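Local coordinates for flavoprotein (PDB 5V8S) that probably transfers electrons from a flavin cofactor to a di-iron centre, as oxidoreductases of the flavo-di-iron family do, at residues Leu343-Lys348 against Thr378-Leu383; Ile16-Ile21 against Ile78-Lys83; Lys126-Gly131 against Leu162-Thr167. The protein carries 1 engineered substitution. All blocks are in the same frame, centred on the assembly; numbering follows the deposited sequence.

Contact 1 (Leu343-Lys348 against Thr378-Leu383); sequences LEIIDK and TKFRIL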
loop_
_atom_site.group_PDB
_atom_site.type_symbol
_atom_site.label_atom_id
_atom_site.label_comp_id
_atom_site.label_asym_id
_atom_site.label_seq_id
_atom_site.Cartn_x
_atom_site.Cartn_y
_atom_site.Cartn_z
ATOM N N LEU A 343 6.876 -2.562 8.022
ATOM C CA LEU A 343 6.307 -3.807 8.534
ATOM C C LEU A 343 6.607 -4.978 7.611
ATOM O O LEU A 343 6.866 -6.083 8.085
ATOM C CB LEU A 343 4.802 -3.676 8.756
ATOM C CG LEU A 343 4.365 -2.763 9.897
ATOM C CD1 LEU A 343 2.841 -2.619 9.928
ATOM C CD2 LEU A 343 4.843 -3.302 11.218
ATOM N N GLU A 344 6.578 -4.762 6.290
ATOM C CA GLU A 344 6.910 -5.854 5.382
ATOM C C GLU A 344 8.396 -6.184 5.391
ATOM O O GLU A 344 8.753 -7.356 5.223
ATOM C CB GLU A 344 6.415 -5.579 3.968
ATOM C CG GLU A 344 4.896 -5.487 3.868
ATOM C CD GLU A 344 4.202 -6.663 4.471
ATOM O OE1 GLU A 344 4.647 -7.807 4.245
ATOM O OE2 GLU A 344 3.203 -6.441 5.179
ATOM N N ILE A 345 9.276 -5.181 5.546
ATOM C CA ILE A 345 10.703 -5.482 5.689
ATOM C C ILE A 345 10.937 -6.326 6.931
ATOM O O ILE A 345 11.678 -7.318 6.896
ATOM C CB ILE A 345 11.531 -4.177 5.714
ATOM C CG1 ILE A 345 11.549 -3.556 4.327
ATOM C CG2 ILE A 345 12.981 -4.441 6.239
ATOM C CD1 ILE A 345 12.079 -2.133 4.309
ATOM N N ILE A 346 10.273 -5.976 8.042
ATOM C CA ILE A 346 10.435 -6.741 9.278
ATOM C C ILE A 346 9.898 -8.150 9.105
ATOM O O ILE A 346 10.492 -9.117 9.592
ATOM C CB ILE A 346 9.739 -6.015 10.441
ATOM C CG1 ILE A 346 10.446 -4.699 10.715
ATOM C CG2 ILE A 346 9.697 -6.883 11.684
ATOM C CD1 ILE A 346 9.726 -3.848 11.780
ATOM N N ASP A 347 8.785 -8.295 8.386
ATOM C CA ASP A 347 8.183 -9.612 8.219
ATOM C C ASP A 347 8.989 -10.501 7.276
ATOM O O ASP A 347 9.110 -11.714 7.517
ATOM C CB ASP A 347 6.758 -9.479 7.699
ATOM C CG ASP A 347 6.008 -10.789 7.780
ATOM O OD1 ASP A 347 5.836 -11.297 8.911
ATOM O OD2 ASP A 347 5.602 -11.307 6.722
ATOM N N LYS A 348 9.516 -9.934 6.184
ATOM C CA LYS A 348 10.062 -10.730 5.091
ATOM C C LYS A 348 11.567 -10.654 4.944
ATOM O O LYS A 348 12.146 -11.549 4.331
ATOM C CB LYS A 348 9.460 -10.285 3.749
ATOM C CG LYS A 348 7.948 -10.426 3.666
ATOM C CD LYS A 348 7.509 -11.882 3.590
ATOM C CE LYS A 348 6.018 -11.982 3.324
ATOM N NZ LYS A 348 5.590 -13.340 2.919
ATOM N N THR A 378 14.149 -5.218 15.845
ATOM C CA THR A 378 14.503 -6.213 14.856
ATOM C C THR A 378 15.989 -6.491 14.884
ATOM O O THR A 378 16.737 -6.000 15.741
ATOM C CB THR A 378 14.053 -5.732 13.478
ATOM O OG1 THR A 378 14.893 -4.655 13.023
ATOM C CG2 THR A 378 12.631 -5.245 13.542
ATOM N N LYS A 379 16.425 -7.300 13.926
ATOM C CA LYS A 379 17.831 -7.606 13.821
ATOM C C LYS A 379 18.601 -6.447 13.235
ATOM O O LYS A 379 19.827 -6.412 13.379
ATOM C CB LYS A 379 18.036 -8.852 12.966
ATOM C CG LYS A 379 17.411 -10.120 13.545
ATOM C CD LYS A 379 17.910 -11.369 12.808
ATOM C CE LYS A 379 16.775 -12.335 12.483
ATOM N NZ LYS A 379 17.244 -13.549 11.732
ATOM N N PHE A 380 17.919 -5.481 12.605
ATOM C CA PHE A 380 18.646 -4.351 12.050
ATOM C C PHE A 380 19.269 -3.553 13.181
ATOM O O PHE A 380 18.718 -3.468 14.286
ATOM C CB PHE A 380 17.740 -3.456 11.202
ATOM C CG PHE A 380 17.342 -4.068 9.894
ATOM C CD1 PHE A 380 18.191 -4.011 8.796
ATOM C CD2 PHE A 380 16.125 -4.719 9.761
ATOM C CE1 PHE A 380 17.831 -4.598 7.587
ATOM C CE2 PHE A 380 15.755 -5.300 8.560
ATOM C CZ PHE A 380 16.600 -5.252 7.472
ATOM N N ARG A 381 20.430 -2.975 12.898
ATOM C CA ARG A 381 21.188 -2.187 13.864
ATOM C C ARG A 381 21.206 -0.732 13.419
ATOM O O ARG A 381 21.863 -0.389 12.429
ATOM C CB ARG A 381 22.604 -2.731 13.997
ATOM C CG ARG A 381 22.620 -4.157 14.527
ATOM C CD ARG A 381 22.116 -4.182 15.968
ATOM N NE ARG A 381 22.083 -5.521 16.540
ATOM C CZ ARG A 381 23.164 -6.229 16.841
ATOM N NH1 ARG A 381 24.371 -5.734 16.599
ATOM N NH2 ARG A 381 23.037 -7.439 17.373
ATOM N N ILE A 382 20.514 0.121 14.167
ATOM C CA ILE A 382 20.458 1.545 13.839
ATOM C C ILE A 382 21.730 2.203 14.352
ATOM O O ILE A 382 21.981 2.228 15.560
ATOM C CB ILE A 382 19.218 2.216 14.441
ATOM C CG1 ILE A 382 17.942 1.552 13.920
ATOM C CG2 ILE A 382 19.242 3.710 14.097
ATOM C CD1 ILE A 382 16.692 1.999 14.651
ATOM N N LEU A 383 22.526 2.755 13.437
ATOM C CA LEU A 383 23.786 3.369 13.843
ATOM C C LEU A 383 23.585 4.763 14.406
ATOM O O LEU A 383 24.282 5.158 15.346
ATOM C CB LEU A 383 24.748 3.456 12.664
ATOM C CG LEU A 383 25.069 2.138 11.984
ATOM C CD1 LEU A 383 26.138 2.387 10.921
ATOM C CD2 LEU A 383 25.559 1.132 13.006
#

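Contact 2 (Ile16-Ile21 against Ile78-Lys83); sequences IWTERI and IDALSK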
loop_
_atom_site.group_PDB
_atom_site.type_symbol
_atom_site.label_atom_id
_atom_site.label_comp_id
_atom_site.label_asym_id
_atom_site.label_seq_id
_atom_site.Cartn_x
_atom_site.Cartn_y
_atom_site.Cartn_z
ATOM N N ILE A 16 1.861 -21.973 -23.436
ATOM C CA ILE A 16 1.988 -23.255 -22.752
ATOM C C ILE A 16 3.155 -23.997 -23.371
ATOM O O ILE A 16 3.289 -24.027 -24.602
ATOM C CB ILE A 16 0.693 -24.076 -22.856
ATOM C CG1 ILE A 16 -0.420 -23.345 -22.107
ATOM C CG2 ILE A 16 0.902 -25.507 -22.306
ATOM C CD1 ILE A 16 -1.786 -23.924 -22.320
ATOM N N TRP A 17 4.009 -24.570 -22.522
ATOM C CA TRP A 17 5.129 -25.393 -22.960
ATOM C C TRP A 17 4.846 -26.825 -22.527
ATOM O O TRP A 17 4.484 -27.061 -21.371
ATOM C CB TRP A 17 6.442 -24.957 -22.301
ATOM C CG TRP A 17 6.775 -23.496 -22.304
ATOM C CD1 TRP A 17 6.072 -22.486 -21.716
ATOM C CD2 TRP A 17 7.942 -22.888 -22.878
ATOM N NE1 TRP A 17 6.714 -21.290 -21.907
ATOM C CE2 TRP A 17 7.869 -21.509 -22.608
ATOM C CE3 TRP A 17 9.041 -23.381 -23.593
ATOM C CZ2 TRP A 17 8.844 -20.610 -23.039
ATOM C CZ3 TRP A 17 10.005 -22.485 -24.021
ATOM C CH2 TRP A 17 9.902 -21.122 -23.741
ATOM N N THR A 18 5.027 -27.777 -23.440
ATOM C CA THR A 18 4.935 -29.203 -23.135
ATOM C C THR A 18 6.149 -29.854 -23.785
ATOM O O THR A 18 6.272 -29.854 -25.014
ATOM C CB THR A 18 3.640 -29.802 -23.695
ATOM O OG1 THR A 18 2.507 -29.169 -23.090
ATOM C CG2 THR A 18 3.562 -31.284 -23.424
ATOM N N GLU A 19 7.063 -30.381 -22.976
ATOM C CA GLU A 19 8.316 -30.871 -23.540
ATOM C C GLU A 19 8.879 -32.020 -22.717
ATOM O O GLU A 19 8.807 -32.016 -21.484
ATOM C CB GLU A 19 9.329 -29.722 -23.617
ATOM C CG GLU A 19 10.699 -30.126 -24.131
ATOM C CD GLU A 19 11.488 -28.954 -24.696
ATOM O OE1 GLU A 19 10.867 -28.052 -25.303
ATOM O OE2 GLU A 19 12.730 -28.940 -24.533
ATOM N N ARG A 20 9.446 -33.009 -23.408
ATOM C CA ARG A 20 10.189 -34.052 -22.718
ATOM C C ARG A 20 11.534 -33.462 -22.319
ATOM O O ARG A 20 12.266 -32.944 -23.168
ATOM C CB ARG A 20 10.355 -35.285 -23.603
ATOM C CG ARG A 20 10.856 -36.479 -22.796
ATOM C CD ARG A 20 10.848 -37.771 -23.589
ATOM N NE ARG A 20 11.635 -37.657 -24.797
ATOM C CZ ARG A 20 11.131 -37.545 -26.021
ATOM N NH1 ARG A 20 9.812 -37.531 -26.215
ATOM N NH2 ARG A 20 11.952 -37.449 -27.056
ATOM N N ILE A 21 11.829 -33.477 -21.025
ATOM C CA ILE A 21 13.061 -32.897 -20.510
ATOM C C ILE A 21 14.059 -33.954 -20.043
ATOM O O ILE A 21 15.244 -33.628 -19.878
ATOM C CB ILE A 21 12.795 -31.858 -19.398
ATOM C CG1 ILE A 21 11.870 -32.436 -18.317
ATOM C CG2 ILE A 21 12.206 -30.571 -19.998
ATOM C CD1 ILE A 21 11.799 -31.585 -17.055
ATOM N N ILE A 78 -5.817 -29.753 -18.395
ATOM C CA ILE A 78 -6.316 -31.041 -18.877
ATOM C C ILE A 78 -5.993 -31.214 -20.355
ATOM O O ILE A 78 -5.497 -32.266 -20.786
ATOM C CB ILE A 78 -7.826 -31.179 -18.600
ATOM C CG1 ILE A 78 -8.118 -31.222 -17.099
ATOM C CG2 ILE A 78 -8.401 -32.406 -19.292
ATOM C CD1 ILE A 78 -7.334 -32.224 -16.322
ATOM N N ASP A 79 -6.264 -30.182 -21.156
ATOM C CA ASP A 79 -6.008 -30.290 -22.588
ATOM C C ASP A 79 -4.532 -30.549 -22.860
ATOM O O ASP A 79 -4.188 -31.410 -23.678
ATOM C CB ASP A 79 -6.484 -29.026 -23.305
ATOM C CG ASP A 79 -7.974 -28.783 -23.122
ATOM O OD1 ASP A 79 -8.708 -29.755 -22.837
ATOM O OD2 ASP A 79 -8.411 -27.620 -23.264
ATOM N N ALA A 80 -3.641 -29.838 -22.163
ATOM C CA ALA A 80 -2.211 -30.035 -22.391
ATOM C C ALA A 80 -1.765 -31.410 -21.920
ATOM O O ALA A 80 -1.002 -32.097 -22.613
ATOM C CB ALA A 80 -1.398 -28.958 -21.678
ATOM N N LEU A 81 -2.235 -31.830 -20.743
ATOM C CA LEU A 81 -1.883 -33.147 -20.222
ATOM C C LEU A 81 -2.297 -34.256 -21.187
ATOM O O LEU A 81 -1.559 -35.235 -21.380
ATOM C CB LEU A 81 -2.574 -33.341 -18.871
ATOM C CG LEU A 81 -2.343 -34.666 -18.153
ATOM C CD1 LEU A 81 -0.869 -34.857 -17.822
ATOM C CD2 LEU A 81 -3.188 -34.715 -16.900
ATOM N N SER A 82 -3.476 -34.122 -21.796
ATOM C CA SER A 82 -4.012 -35.170 -22.657
ATOM C C SER A 82 -3.201 -35.342 -23.931
ATOM O O SER A 82 -3.367 -36.353 -24.624
ATOM C CB SER A 82 -5.458 -34.850 -23.033
ATOM O OG SER A 82 -6.291 -34.791 -21.884
ATOM N N LYS A 83 -2.352 -34.378 -24.272
ATOM C CA LYS A 83 -1.529 -34.516 -25.464
ATOM C C LYS A 83 -0.342 -35.441 -25.238
ATOM O O LYS A 83 0.216 -35.962 -26.212
ATOM C CB LYS A 83 -1.054 -33.142 -25.948
ATOM C CG LYS A 83 -2.183 -32.201 -26.375
ATOM C CD LYS A 83 -1.628 -30.882 -26.896
ATOM C CE LYS A 83 -2.720 -29.850 -27.150
ATOM N NZ LYS A 83 -2.161 -28.545 -27.633
#

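Contact 3 (Lys126-Gly131 against Leu162-Thr167); sequences KRLLEG and LHWPDT. With FEO (mu-oxo-diiron), chain C.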
loop_
_atom_site.group_PDB
_atom_site.type_symbol
_atom_site.label_atom_id
_atom_site.label_comp_id
_atom_site.label_asym_id
_atom_site.label_seq_id
_atom_site.Cartn_x
_atom_site.Cartn_y
_atom_site.Cartn_z
ATOM N N LYS A 126 -2.168 -33.619 3.442
ATOM C CA LYS A 126 -3.434 -34.343 3.452
ATOM C C LYS A 126 -4.537 -33.513 4.106
ATOM O O LYS A 126 -5.653 -33.423 3.587
ATOM C CB LYS A 126 -3.245 -35.686 4.160
ATOM C CG LYS A 126 -4.537 -36.433 4.381
ATOM C CD LYS A 126 -4.254 -37.851 4.865
ATOM C CE LYS A 126 -5.535 -38.639 4.952
ATOM N NZ LYS A 126 -6.477 -37.967 5.862
ATOM N N ARG A 127 -4.234 -32.889 5.242
ATOM C CA ARG A 127 -5.236 -32.073 5.923
ATOM C C ARG A 127 -5.717 -30.939 5.029
ATOM O O ARG A 127 -6.918 -30.637 4.988
ATOM C CB ARG A 127 -4.647 -31.532 7.225
ATOM C CG ARG A 127 -4.407 -32.630 8.246
ATOM C CD ARG A 127 -3.336 -32.262 9.263
ATOM N NE ARG A 127 -3.645 -31.041 9.994
ATOM C CZ ARG A 127 -2.894 -30.556 10.981
ATOM N NH1 ARG A 127 -1.795 -31.201 11.360
ATOM N NH2 ARG A 127 -3.244 -29.430 11.595
ATOM N N LEU A 128 -4.796 -30.294 4.303
ATOM C CA LEU A 128 -5.177 -29.152 3.482
ATOM C C LEU A 128 -5.925 -29.577 2.224
ATOM O O LEU A 128 -6.826 -28.862 1.775
ATOM C CB LEU A 128 -3.944 -28.305 3.133
ATOM C CG LEU A 128 -3.312 -27.601 4.346
ATOM C CD1 LEU A 128 -1.930 -27.067 4.038
ATOM C CD2 LEU A 128 -4.225 -26.473 4.845
ATOM N N LEU A 129 -5.602 -30.741 1.654
ATOM C CA LEU A 129 -6.367 -31.177 0.488
ATOM C C LEU A 129 -7.814 -31.453 0.854
ATOM O O LEU A 129 -8.717 -31.229 0.044
ATOM C CB LEU A 129 -5.744 -32.426 -0.135
ATOM C CG LEU A 129 -4.430 -32.211 -0.877
ATOM C CD1 LEU A 129 -3.808 -33.549 -1.267
ATOM C CD2 LEU A 129 -4.649 -31.336 -2.108
ATOM N N GLU A 130 -8.052 -31.935 2.063
ATOM C CA GLU A 130 -9.425 -32.137 2.502
ATOM C C GLU A 130 -10.119 -30.800 2.730
ATOM O O GLU A 130 -11.254 -30.594 2.294
ATOM C CB GLU A 130 -9.435 -32.964 3.779
ATOM C CG GLU A 130 -10.844 -33.237 4.252
ATOM C CD GLU A 130 -10.882 -33.936 5.591
ATOM O OE1 GLU A 130 -11.309 -33.301 6.590
ATOM O OE2 GLU A 130 -10.478 -35.113 5.643
ATOM N N GLY A 131 -9.445 -29.869 3.397
ATOM C CA GLY A 131 -10.074 -28.585 3.677
ATOM C C GLY A 131 -10.346 -27.761 2.427
ATOM O O GLY A 131 -11.371 -27.078 2.331
ATOM N N LEU A 162 8.621 -23.861 3.975
ATOM C CA LEU A 162 9.106 -23.314 2.713
ATOM C C LEU A 162 7.992 -23.286 1.668
ATOM O O LEU A 162 8.174 -23.798 0.562
ATOM C CB LEU A 162 10.299 -24.132 2.205
ATOM C CG LEU A 162 11.501 -24.171 3.142
ATOM C CD1 LEU A 162 12.661 -25.006 2.571
ATOM C CD2 LEU A 162 11.977 -22.752 3.456
ATOM N N HIS A 163 6.855 -22.639 1.949
ATOM C CA HIS A 163 6.653 -21.622 3.000
ATOM C C HIS A 163 5.443 -21.991 3.869
ATOM O O HIS A 163 4.974 -21.181 4.644
ATOM C CB HIS A 163 6.415 -20.266 2.339
ATOM C CG HIS A 163 5.328 -20.307 1.322
ATOM N ND1 HIS A 163 4.048 -19.857 1.562
ATOM C CD2 HIS A 163 5.303 -20.879 0.096
ATOM C CE1 HIS A 163 3.303 -20.084 0.495
ATOM N NE2 HIS A 163 4.039 -20.721 -0.399
ATOM N N TRP A 164 4.943 -23.223 3.748
ATOM C CA TRP A 164 3.814 -23.728 4.525
ATOM C C TRP A 164 4.229 -24.982 5.275
ATOM O O TRP A 164 5.215 -25.628 4.910
ATOM C CB TRP A 164 2.644 -24.101 3.607
ATOM C CG TRP A 164 1.751 -22.959 3.153
ATOM C CD1 TRP A 164 1.926 -21.609 3.357
ATOM C CD2 TRP A 164 0.528 -23.098 2.430
ATOM N NE1 TRP A 164 0.876 -20.919 2.803
ATOM C CE2 TRP A 164 -0.006 -21.809 2.245
ATOM C CE3 TRP A 164 -0.189 -24.194 1.949
ATOM C CZ2 TRP A 164 -1.198 -21.586 1.574
ATOM C CZ3 TRP A 164 -1.380 -23.965 1.284
ATOM C CH2 TRP A 164 -1.871 -22.675 1.103
ATOM N N PRO A 165 3.467 -25.393 6.298
ATOM C CA PRO A 165 3.831 -26.613 7.037
ATOM C C PRO A 165 3.710 -27.883 6.219
ATOM O O PRO A 165 4.193 -28.937 6.668
ATOM C CB PRO A 165 2.848 -26.623 8.214
ATOM C CG PRO A 165 1.709 -25.756 7.774
ATOM C CD PRO A 165 2.322 -24.698 6.921
ATOM N N ASP A 166 3.092 -27.824 5.040
ATOM C CA ASP A 166 2.902 -29.020 4.229
ATOM C C ASP A 166 4.041 -29.292 3.257
ATOM O O ASP A 166 4.021 -30.328 2.593
ATOM C CB ASP A 166 1.588 -28.942 3.435
ATOM C CG ASP A 166 1.602 -27.880 2.333
ATOM O OD1 ASP A 166 2.516 -27.026 2.309
ATOM O OD2 ASP A 166 0.681 -27.917 1.483
ATOM N N THR A 167 5.029 -28.411 3.158
ATOM C CA THR A 167 5.949 -28.470 2.032
ATOM C C THR A 167 6.923 -29.633 2.153
ATOM O O THR A 167 7.487 -29.895 3.218
ATOM C CB THR A 167 6.679 -27.132 1.861
ATOM O OG1 THR A 167 7.360 -26.757 3.060
ATOM C CG2 THR A 167 5.711 -26.081 1.597
HETATM FE FE1 FEO C . 3.255 -21.649 -2.217
HETATM FE FE2 FEO C . 3.718 -21.867 -5.588
HETATM O O FEO C . 2.733 -21.989 -3.990
HETATM O O HOH W 1 3.622 -19.656 -3.091
HETATM O O HOH W 2 4.439 -19.834 -4.869
#

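Contact 1 (Leu343-Lys348 against Thr378-Leu383)
The last turns of helix 336-348 pass the loop that leads into strand 381-388, and the backbones come nearest at I346 and T378, with 6.9 Å between I346 CA and T378 CA. Both elements belong to the flavodoxin-like domain, a five-stranded parallel sheet flanked by helices, in which strand 381-388 is an outermost strand. The contact itself is wholly apolar.

I346 and T378 meet at about a right angle. The T378 methyl CG2 lies against the I346 side chain; its nearest atom is I346 CG1 at 3.6 Å, and I346 CD1 follows at 3.7 Å from T378 CG2. I346 CG2 is also close, so one methyl touches three carbons of the isoleucine. Two residues further on, F380 crosses I345, again at about a right angle. Only the branch methyl of I345 does the touching: I345 CG2 is 3.7 Å from F380 CE2, and CZ of the same ring is next. I345 CG2 stands opposite the backbone N (chi1 -72° for CG1), and this carries the methyl toward the ring. Beyond this pair, F380 also packs on V355 of the neighbouring strand 354-360.

On its other side the helix end faces the second subunit. There E344 and K348 form salt bridges with R339 and E331 of that subunit.

The loop is held in shape by an ST turn. With chi1 at 72°, T378 OG1 folds back over its own chain while CG2 is left for I346. The hydroxyl also bonds to L375 O. T378 OG1 accepts from F380 N at 3.2 Å (N-H...O angle 148°), and it lies in the plane of the F380 ring, at its edge, 3.5 Å from F380 CD2.

Contact 2 (Ile16-Ile21 against Ile78-Lys83)
A80 directs its methyl at strand 16-22 and touches two side chains there. A80 CB is 4.2 Å from I16 CG2, and the same CB is 4.2 Å from T18 OG1. I16 and T18 are two residues apart and face the helix from the same side of the strand, while W17 between them points to the other face. The methyl faces both partners at this distance, a loose fit, and no hydrogen bond crosses. The backbones come nearest at this level, with T18 CA and A80 CA 7.2 Å apart.

In I16 the CG2 methyl lies opposite the backbone N, and it is this branch that meets A80. In T18 the hydroxyl takes the place beside the backbone N (chi1 -62°) and turns toward the alanine methyl. T18 also packs on I84 and on L30 of the next strand, which L81 of the helix touches as well.

Near the helix end, S82 OG donates to I78 O at 2.9 Å. It comes from above the carbonyl plane, while S82 N reaches the same oxygen from the opposite face.

Helix 74-82 connects the parallel strands 62-66 and 92-94. The arrangement is that of a beta-alpha-beta crossover helix covering the mixed sheet of a metallo-beta-lactamase-like domain, here out to its edge strand 16-22.

Contact 3 (Lys126-Gly131 against Leu162-Thr167)
L128 is where helix 123-133 meets the loop, and one methyl makes the contact: L128 CD1 is 3.8 Å from D166 OD2 and 4.0 Å from W164 CE3. L128 lies obliquely to the indole and at about a right angle to the aspartate. It also packs on W363 of the second subunit. Two residues on, the carbonyl of E130 is bonded by S391 of the second subunit.

The loop makes a type I turn from W164 to T167. D166 CG lies between its own backbone N and carbonyl carbon (chi1 69°), and with this torsion OD2 comes to the edge of the W164 ring, in its plane. Just before the turn, H163 follows a cis peptide bond, and its NE2 binds one iron, FE1, of the mu-oxo-diiron group at 2.2 Å. H97, E99 and D180 bind the same iron.

The carboxylate oxygens have their hydrogen bonds outside the helix, OD2 with T98 and OD1 with ND1 of H97, although OD2 also lies against L128 CD1. D166 is therefore a second-shell residue and probably helps to fix the orientation of H97, and L128 meets it with contacts of van der Waals kind alone.

Contacts 2 and 3 belong to the metallo-beta-lactamase-like part of the chain, contact 1 to the flavodoxin-like part. All three are partly buried and none has a hydrogen bond across it. The centre of contact 2 is farthest out, about 26 Å from the centre of the chain, and this contact rests on one alanine methyl. Contact 1 instead pairs two isoleucines with a threonine methyl and a phenyl ring. Contact 3 sets a leucine against an indole and a carboxylate in the loop that carries an iron ligand. Contacts 1 and 3 both touch the second subunit, and their nearest atoms are about 7 Å apart. No other chain touches contact 2. The three share no helix or strand.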